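Long-range contacts in lantibiotic dehydratase (Microbispora corallina, PDB 5EHK), which probably uses glutamyl-tRNA to dehydrate serine and threonine residues of the precursor peptide during biosynthesis of the lantibiotic NAI-107: residues L191-L202 against L241-G251; E605-V613 against V623-V631. All blocks are in the same frame, centred on the assembly; numbering follows the deposited sequence.

Contact 1. Residues L191-L202 against L241-G251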
loop_
_atom_site.group_PDB
_atom_site.type_symbol
_atom_site.label_atom_id
_atom_site.label_comp_id
_atom_site.label_asym_id
_atom_site.label_seq_id
_atom_site.Cartn_x
_atom_site.Cartn_y
_atom_site.Cartn_z
ATOM N N LEU A 191 -12.670 48.937 18.501
ATOM C CA LEU A 191 -11.531 48.021 18.575
ATOM C C LEU A 191 -10.618 48.253 19.784
ATOM O O LEU A 191 -10.157 47.293 20.395
ATOM C CB LEU A 191 -10.724 48.051 17.268
ATOM C CG LEU A 191 -9.618 47.007 17.082
ATOM C CD1 LEU A 191 -10.083 45.644 17.563
ATOM C CD2 LEU A 191 -9.186 46.934 15.606
ATOM N N ALA A 192 -10.395 49.510 20.157
ATOM C CA ALA A 192 -9.529 49.791 21.295
ATOM C C ALA A 192 -10.224 49.481 22.609
ATOM O O ALA A 192 -9.571 49.406 23.664
ATOM C CB ALA A 192 -9.073 51.223 21.274
ATOM N N GLY A 193 -11.537 49.256 22.535
ATOM C CA GLY A 193 -12.338 48.967 23.717
ATOM C C GLY A 193 -12.236 47.519 24.150
ATOM O O GLY A 193 -12.289 47.205 25.342
ATOM N N VAL A 194 -12.093 46.638 23.167
ATOM C CA VAL A 194 -11.957 45.206 23.411
ATOM C C VAL A 194 -10.490 44.763 23.508
ATOM O O VAL A 194 -9.564 45.529 23.199
ATOM C CB VAL A 194 -12.618 44.405 22.285
ATOM C CG1 VAL A 194 -14.029 44.925 22.024
ATOM C CG2 VAL A 194 -11.777 44.506 21.022
ATOM N N THR A 195 -10.288 43.512 23.910
ATOM C CA THR A 195 -8.959 42.915 23.948
ATOM C C THR A 195 -8.618 42.177 22.639
ATOM O O THR A 195 -9.511 41.691 21.940
ATOM C CB THR A 195 -8.840 41.938 25.131
ATOM O OG1 THR A 195 -9.876 40.950 25.063
ATOM C CG2 THR A 195 -8.939 42.685 26.453
ATOM N N VAL A 196 -7.331 42.105 22.298
ATOM C CA VAL A 196 -6.888 41.321 21.130
ATOM C C VAL A 196 -5.764 40.362 21.537
ATOM O O VAL A 196 -5.073 40.590 22.549
ATOM C CB VAL A 196 -6.392 42.201 19.961
ATOM C CG1 VAL A 196 -7.516 43.070 19.442
ATOM C CG2 VAL A 196 -5.227 43.055 20.397
ATOM N N GLN A 197 -5.593 39.286 20.769
ATOM C CA GLN A 197 -4.484 38.361 20.998
ATOM C C GLN A 197 -4.002 37.739 19.710
ATOM O O GLN A 197 -4.745 37.688 18.721
ATOM C CB GLN A 197 -4.853 37.255 21.972
ATOM C CG GLN A 197 -5.643 36.113 21.372
ATOM C CD GLN A 197 -6.177 35.178 22.443
ATOM O OE1 GLN A 197 -7.313 35.305 22.888
ATOM N NE2 GLN A 197 -5.355 34.237 22.866
ATOM N N ALA A 198 -2.752 37.274 19.712
ATOM C CA ALA A 198 -2.206 36.627 18.521
ATOM C C ALA A 198 -2.895 35.296 18.282
ATOM O O ALA A 198 -3.117 34.523 19.211
ATOM C CB ALA A 198 -0.722 36.433 18.640
ATOM N N HIS A 199 -3.276 35.057 17.037
ATOM C CA HIS A 199 -3.828 33.777 16.618
ATOM C C HIS A 199 -2.840 32.701 17.064
ATOM O O HIS A 199 -1.632 32.864 16.913
ATOM C CB HIS A 199 -3.965 33.762 15.096
ATOM C CG HIS A 199 -4.781 32.622 14.568
ATOM N ND1 HIS A 199 -4.389 31.304 14.681
ATOM C CD2 HIS A 199 -5.942 32.609 13.879
ATOM C CE1 HIS A 199 -5.293 30.528 14.112
ATOM N NE2 HIS A 199 -6.243 31.296 13.613
ATOM N N GLN A 200 -3.332 31.617 17.640
ATOM C CA GLN A 200 -2.429 30.689 18.303
ATOM C C GLN A 200 -1.629 29.811 17.320
ATOM O O GLN A 200 -0.644 29.180 17.689
ATOM C CB GLN A 200 -3.179 29.866 19.359
ATOM C CG GLN A 200 -3.782 30.698 20.491
ATOM C CD GLN A 200 -5.264 31.078 20.260
ATOM O OE1 GLN A 200 -5.820 30.895 19.173
ATOM N NE2 GLN A 200 -5.905 31.594 21.304
ATOM N N THR A 201 -1.997 29.816 16.049
ATOM C CA THR A 201 -1.315 28.919 15.131
ATOM C C THR A 201 -0.461 29.619 14.083
ATOM O O THR A 201 -0.097 29.007 13.069
ATOM C CB THR A 201 -2.280 27.983 14.418
ATOM O OG1 THR A 201 -3.106 28.758 13.561
ATOM C CG2 THR A 201 -3.142 27.246 15.412
ATOM N N LEU A 202 -0.149 30.892 14.311
ATOM C CA LEU A 202 0.785 31.596 13.438
ATOM C C LEU A 202 2.112 30.876 13.445
ATOM O O LEU A 202 2.595 30.452 14.483
ATOM C CB LEU A 202 0.999 33.034 13.921
ATOM C CG LEU A 202 -0.248 33.900 13.814
ATOM C CD1 LEU A 202 -0.011 35.313 14.324
ATOM C CD2 LEU A 202 -0.739 33.896 12.368
ATOM N N LEU A 241 2.531 41.264 17.650
ATOM C CA LEU A 241 2.253 39.856 17.901
ATOM C C LEU A 241 2.811 39.367 19.244
ATOM O O LEU A 241 2.160 38.602 19.937
ATOM C CB LEU A 241 2.764 38.992 16.754
ATOM C CG LEU A 241 2.008 39.187 15.439
ATOM C CD1 LEU A 241 2.558 38.268 14.333
ATOM C CD2 LEU A 241 0.515 39.006 15.623
ATOM N N GLY A 242 3.995 39.821 19.626
ATOM C CA GLY A 242 4.580 39.383 20.882
ATOM C C GLY A 242 3.871 39.947 22.097
ATOM O O GLY A 242 3.698 39.268 23.101
ATOM N N ALA A 243 3.463 41.204 22.019
ATOM C CA ALA A 243 2.766 41.829 23.139
ATOM C C ALA A 243 1.345 41.283 23.280
ATOM O O ALA A 243 0.763 41.278 24.369
ATOM C CB ALA A 243 2.737 43.321 22.957
ATOM N N ALA A 244 0.799 40.815 22.164
ATOM C CA ALA A 244 -0.546 40.247 22.145
ATOM C C ALA A 244 -0.525 38.709 22.218
ATOM O O ALA A 244 -1.429 38.036 21.686
ATOM C CB ALA A 244 -1.285 40.714 20.892
ATOM N N ARG A 245 0.499 38.160 22.880
ATOM C CA ARG A 245 0.602 36.714 23.059
ATOM C C ARG A 245 -0.536 36.232 23.949
ATOM O O ARG A 245 -1.261 35.304 23.604
ATOM C CB ARG A 245 1.962 36.295 23.629
ATOM C CG ARG A 245 2.029 34.803 23.889
ATOM C CD ARG A 245 3.271 34.338 24.638
ATOM N NE ARG A 245 3.048 32.987 25.161
ATOM C CZ ARG A 245 2.513 32.717 26.354
ATOM N NH1 ARG A 245 2.165 33.707 27.170
ATOM N NH2 ARG A 245 2.333 31.454 26.740
ATOM N N ARG A 246 -0.693 36.871 25.096
ATOM C CA ARG A 246 -1.904 36.680 25.874
ATOM C C ARG A 246 -2.884 37.817 25.554
ATOM O O ARG A 246 -2.472 38.856 25.043
ATOM C CB ARG A 246 -1.587 36.580 27.363
ATOM C CG ARG A 246 -0.782 35.333 27.713
ATOM C CD ARG A 246 -0.454 35.311 29.197
ATOM N NE ARG A 246 -1.662 35.115 30.005
ATOM C CZ ARG A 246 -1.691 35.117 31.337
ATOM N NH1 ARG A 246 -0.576 35.307 32.033
ATOM N NH2 ARG A 246 -2.841 34.929 31.972
ATOM N N PRO A 247 -4.193 37.611 25.802
ATOM C CA PRO A 247 -5.138 38.683 25.463
ATOM C C PRO A 247 -4.813 39.972 26.227
ATOM O O PRO A 247 -4.673 39.935 27.461
ATOM C CB PRO A 247 -6.482 38.120 25.933
ATOM C CG PRO A 247 -6.138 37.067 26.928
ATOM C CD PRO A 247 -4.872 36.465 26.433
ATOM N N VAL A 248 -4.671 41.073 25.479
ATOM C CA VAL A 248 -4.297 42.384 26.011
ATOM C C VAL A 248 -5.243 43.428 25.443
ATOM O O VAL A 248 -5.696 43.295 24.299
ATOM C CB VAL A 248 -2.834 42.755 25.619
ATOM C CG1 VAL A 248 -2.727 43.181 24.149
ATOM C CG2 VAL A 248 -2.298 43.845 26.505
ATOM N N LEU A 249 -5.548 44.461 26.229
ATOM C CA LEU A 249 -6.441 45.530 25.770
ATOM C C LEU A 249 -5.873 46.258 24.542
ATOM O O LEU A 249 -4.736 46.727 24.576
ATOM C CB LEU A 249 -6.736 46.506 26.908
ATOM C CG LEU A 249 -7.664 47.683 26.582
ATOM C CD1 LEU A 249 -9.008 47.209 26.053
ATOM C CD2 LEU A 249 -7.867 48.534 27.830
ATOM N N ALA A 250 -6.651 46.340 23.459
ATOM C CA ALA A 250 -6.118 46.801 22.170
ATOM C C ALA A 250 -5.613 48.232 22.210
ATOM O O ALA A 250 -4.616 48.562 21.577
ATOM C CB ALA A 250 -7.141 46.642 21.076
ATOM N N GLY A 251 -6.300 49.077 22.969
ATOM C CA GLY A 251 -5.913 50.472 23.093
ATOM C C GLY A 251 -4.553 50.635 23.743
ATOM O O GLY A 251 -3.666 51.225 23.140
#
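Val196 and Val248 form the hydrogen-bonded pair of a short antiparallel ladder that ties strand 195-198 to the link between helices 235-243 and 250-260. Val196 N reaches Val248 O at 2.8 Å, and Val248 N returns to Val196 O at 3.0 Å. Thr195 and Leu249 make the neighbouring non-hydrogen-bonded pair, their side chains diverging.

Leu249 occupies the N-cap position of helix 250-260, and the first amides of that helix are taken up by loop carbonyls. Ala250 N donates to Val194 O at 3.0 Å in the carbonyl plane, while Gly251 N gives Ala192 O a weaker, more bent bond. With CG trans to the backbone N (chi1 -180°), Leu249, whose CB points away from 191-202, turns its CD1 back over the carbonyls of Ala192 and Gly193. Ala250 CB lies against Val196 CG1, at 3.9 Å.

At the other end, Ala198 N donates to Ala244 O, just past the end of helix 235-243; the modelled length of this bond is doubtful. Beyond it Leu202 and Leu241 cross at about a right angle, and Leu202 CD1 meets both Leu241 methyls, CD1 and CD2, at 3.9 Å.

Strand 195-198 is the middle strand of a three-stranded antiparallel sheet: strand 281-283 pairs with its other edge. Leu253 of helix 250-260 packs against Val196 and Val248, and strand 208-212 meets Leu241 through Ile209 and Leu202 through Leu211.

Contact 2. Residues E605-V613 against V623-V631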
loop_
_atom_site.group_PDB
_atom_site.type_symbol
_atom_site.label_atom_id
_atom_site.label_comp_id
_atom_site.label_asym_id
_atom_site.label_seq_id
_atom_site.Cartn_x
_atom_site.Cartn_y
_atom_site.Cartn_z
ATOM N N GLU A 605 -6.915 29.337 30.701
ATOM C CA GLU A 605 -6.306 28.993 29.423
ATOM C C GLU A 605 -5.007 28.219 29.614
ATOM O O GLU A 605 -4.161 28.621 30.419
ATOM C CB GLU A 605 -6.067 30.272 28.610
ATOM C CG GLU A 605 -5.330 30.076 27.309
ATOM C CD GLU A 605 -6.173 29.430 26.238
ATOM O OE1 GLU A 605 -7.403 29.610 26.262
ATOM O OE2 GLU A 605 -5.611 28.734 25.370
ATOM N N ILE A 606 -4.860 27.084 28.921
ATOM C CA ILE A 606 -3.551 26.423 28.883
ATOM C C ILE A 606 -2.950 26.585 27.483
ATOM O O ILE A 606 -3.320 25.886 26.543
ATOM C CB ILE A 606 -3.559 24.957 29.446
ATOM C CG1 ILE A 606 -2.168 24.321 29.448
ATOM C CG2 ILE A 606 -4.530 24.083 28.741
ATOM C CD1 ILE A 606 -2.236 22.852 29.626
ATOM N N PRO A 607 -2.014 27.538 27.349
ATOM C CA PRO A 607 -1.691 28.081 26.030
ATOM C C PRO A 607 -1.022 27.040 25.141
ATOM O O PRO A 607 -0.131 26.297 25.563
ATOM C CB PRO A 607 -0.695 29.217 26.346
ATOM C CG PRO A 607 -0.698 29.359 27.846
ATOM C CD PRO A 607 -1.046 27.995 28.356
ATOM N N LEU A 608 -1.466 27.009 23.897
ATOM C CA LEU A 608 -0.952 26.085 22.900
ATOM C C LEU A 608 0.583 26.057 22.807
ATOM O O LEU A 608 1.180 24.980 22.732
ATOM C CB LEU A 608 -1.567 26.446 21.555
ATOM C CG LEU A 608 -1.279 25.581 20.362
ATOM C CD1 LEU A 608 -1.545 24.161 20.808
ATOM C CD2 LEU A 608 -2.259 25.997 19.310
ATOM N N ASP A 609 1.227 27.223 22.839
ATOM C CA ASP A 609 2.674 27.265 22.640
ATOM C C ASP A 609 3.453 26.730 23.827
ATOM O O ASP A 609 4.673 26.726 23.802
ATOM C CB ASP A 609 3.182 28.664 22.242
ATOM C CG ASP A 609 2.886 29.752 23.294
ATOM O OD1 ASP A 609 2.704 29.455 24.510
ATOM O OD2 ASP A 609 2.846 30.938 22.883
ATOM N N GLU A 610 2.749 26.297 24.870
ATOM C CA GLU A 610 3.412 25.698 26.018
ATOM C C GLU A 610 3.421 24.184 25.922
ATOM O O GLU A 610 3.944 23.502 26.811
ATOM C CB GLU A 610 2.759 26.115 27.324
ATOM C CG GLU A 610 2.765 27.600 27.603
ATOM C CD GLU A 610 2.242 27.931 29.017
ATOM O OE1 GLU A 610 1.979 26.979 29.813
ATOM O OE2 GLU A 610 2.091 29.141 29.323
ATOM N N LEU A 611 2.839 23.662 24.847
ATOM C CA LEU A 611 2.651 22.230 24.703
ATOM C C LEU A 611 3.731 21.544 23.846
ATOM O O LEU A 611 4.203 22.103 22.878
ATOM C CB LEU A 611 1.248 21.966 24.167
ATOM C CG LEU A 611 0.152 22.460 25.111
ATOM C CD1 LEU A 611 -1.265 22.141 24.600
ATOM C CD2 LEU A 611 0.385 21.844 26.499
ATOM N N GLY A 612 4.106 20.323 24.219
ATOM C CA GLY A 612 5.085 19.538 23.492
ATOM C C GLY A 612 4.628 18.097 23.295
ATOM O O GLY A 612 3.625 17.657 23.872
ATOM N N VAL A 613 5.312 17.368 22.423
ATOM C CA VAL A 613 4.957 15.983 22.175
ATOM C C VAL A 613 6.218 15.123 22.338
ATOM O O VAL A 613 7.274 15.455 21.790
ATOM C CB VAL A 613 4.347 15.801 20.769
ATOM C CG1 VAL A 613 3.769 14.405 20.609
ATOM C CG2 VAL A 613 3.270 16.834 20.496
ATOM N N VAL A 623 2.734 16.978 26.436
ATOM C CA VAL A 623 3.463 17.382 27.633
ATOM C C VAL A 623 3.374 18.877 27.812
ATOM O O VAL A 623 3.600 19.617 26.863
ATOM C CB VAL A 623 4.946 16.963 27.573
ATOM C CG1 VAL A 623 5.699 17.489 28.757
ATOM C CG2 VAL A 623 5.041 15.482 27.555
ATOM N N HIS A 624 3.042 19.330 29.021
ATOM C CA HIS A 624 3.117 20.759 29.315
ATOM C C HIS A 624 4.555 21.020 29.673
ATOM O O HIS A 624 5.034 20.627 30.745
ATOM C CB HIS A 624 2.175 21.179 30.439
ATOM C CG HIS A 624 2.236 22.639 30.774
ATOM N ND1 HIS A 624 2.814 23.115 31.934
ATOM C CD2 HIS A 624 1.785 23.729 30.105
ATOM C CE1 HIS A 624 2.719 24.433 31.960
ATOM N NE2 HIS A 624 2.101 24.833 30.862
ATOM N N LEU A 625 5.253 21.643 28.726
ATOM C CA LEU A 625 6.697 21.850 28.816
ATOM C C LEU A 625 7.169 22.587 30.086
ATOM O O LEU A 625 8.111 22.135 30.726
ATOM C CB LEU A 625 7.230 22.526 27.540
ATOM C CG LEU A 625 7.164 21.628 26.317
ATOM C CD1 LEU A 625 7.476 22.356 25.028
ATOM C CD2 LEU A 625 8.098 20.459 26.536
ATOM N N PRO A 626 6.499 23.690 30.479
ATOM C CA PRO A 626 7.007 24.358 31.680
ATOM C C PRO A 626 7.061 23.496 32.939
ATOM O O PRO A 626 7.920 23.773 33.775
ATOM C CB PRO A 626 6.013 25.508 31.879
ATOM C CG PRO A 626 5.576 25.839 30.475
ATOM C CD PRO A 626 5.466 24.500 29.803
ATOM N N THR A 627 6.198 22.484 33.066
ATOM C CA THR A 627 6.053 21.777 34.342
ATOM C C THR A 627 6.400 20.293 34.326
ATOM O O THR A 627 6.545 19.681 35.373
ATOM C CB THR A 627 4.646 21.948 34.921
ATOM O OG1 THR A 627 3.689 21.354 34.038
ATOM C CG2 THR A 627 4.312 23.435 35.098
ATOM N N GLY A 628 6.547 19.707 33.150
ATOM C CA GLY A 628 6.839 18.289 33.074
ATOM C C GLY A 628 5.695 17.388 33.519
ATOM O O GLY A 628 5.895 16.369 34.189
ATOM N N ARG A 629 4.482 17.772 33.152
ATOM C CA ARG A 629 3.322 16.937 33.362
ATOM C C ARG A 629 2.623 16.648 32.022
ATOM O O ARG A 629 2.689 17.437 31.085
ATOM C CB ARG A 629 2.372 17.624 34.330
ATOM C CG ARG A 629 3.018 18.020 35.657
ATOM C CD ARG A 629 2.035 18.774 36.565
ATOM N NE ARG A 629 0.803 18.041 36.840
ATOM C CZ ARG A 629 -0.315 18.602 37.307
ATOM N NH1 ARG A 629 -0.365 19.904 37.533
ATOM N NH2 ARG A 629 -1.401 17.867 37.522
ATOM N N GLU A 630 2.001 15.491 31.893
ATOM C CA GLU A 630 1.243 15.239 30.685
ATOM C C GLU A 630 -0.056 16.038 30.679
ATOM O O GLU A 630 -0.512 16.546 31.692
ATOM C CB GLU A 630 0.998 13.747 30.484
ATOM C CG GLU A 630 2.301 13.004 30.174
ATOM C CD GLU A 630 2.110 11.751 29.338
ATOM O OE1 GLU A 630 1.098 11.667 28.601
ATOM O OE2 GLU A 630 2.978 10.847 29.418
ATOM N N VAL A 631 -0.630 16.184 29.502
ATOM C CA VAL A 631 -1.892 16.852 29.376
ATOM C C VAL A 631 -2.737 15.845 28.660
ATOM O O VAL A 631 -2.253 15.160 27.767
ATOM C CB VAL A 631 -1.772 18.158 28.584
ATOM C CG1 VAL A 631 -3.160 18.735 28.255
ATOM C CG2 VAL A 631 -0.921 19.159 29.364
#
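Leu611 and Gly612 pair with His624 and Val623 in the hairpin of strands 611-615 and 620-624; its buried side is closely packed, while the turn that follows, leading to strand 629-634, is exposed. Two bonds join Gly612 to Val623: Gly612 N to Val623 O at 2.8 Å, in the carbonyl plane, and Val623 N to Gly612 O, the donor standing 36° out of the Gly612 carbonyl plane. One step on, Leu625 N donates to Glu610 O at 3.0 Å, lying nearly in line with that C=O bond.

On the buried side, Ile606 and Val631 meet tip to tip, CD1 of the isoleucine 3.9 Å from CG2 of the valine. Leu611 CD2 touches the same Val631 methyl at 4.1 Å and also borders the edge of the His624 ring. Ile606 can reach both neighbours because its CG1 extends trans to the backbone N (chi1 -177°), bringing CG1 within 4.1 Å of His624 CD2.

Towards solvent the contact becomes polar. Glu610 runs alongside His624, their carboxylate and ring planes 48° apart, and Glu610 OE1 accepts a hydrogen bond from His624 NE2 near the ring plane; its very short modelled length is doubtful. His624 ND1 and Thr627 OG1 share a hydrogen bond of 2.9 Å, which would limit the ring's rotation, with Glu610 at the other nitrogen. Pro626 CD sits over the centre of one face of the His624 ring, 3.4 Å above its plane. Pro626 and Thr627 are exposed, and their turn is held by His624 O, which accepts from both Thr627 N and Gly628 N.

Strand 611-615 continues the sheet outward to strand 423-424, and strand 620-624 pairs inward with strand 629-634. Ala568 of strand 566-572 packs on Ile606 and Val631, while Ile593 of strand 591-595 touches Ile606 and Leu611.

In the fold
Contacts 1 and 2 follow one another along the chain, both within the N-terminal lantibiotic dehydratase family region, with centres about 21 Å apart. They meet directly through Arg245, whose NH2 forms a salt bridge with Asp609 OD1 at 3.0 Å; a weaker ion pair runs from the same NH2 to Glu610 OE2 at 3.5 Å. Gln200 O and Leu608 CD2 pack at 3.9 Å. The segment after strand 591-595 makes a second bridge: Gln197 bonds to Asp599, Gln200 to Gly596 and Leu597, while the Ile606 backbone is hydrogen-bonded to Arg592 in the strand itself. The small sheet of contact 1 is thus joined to the larger sheet of contact 2.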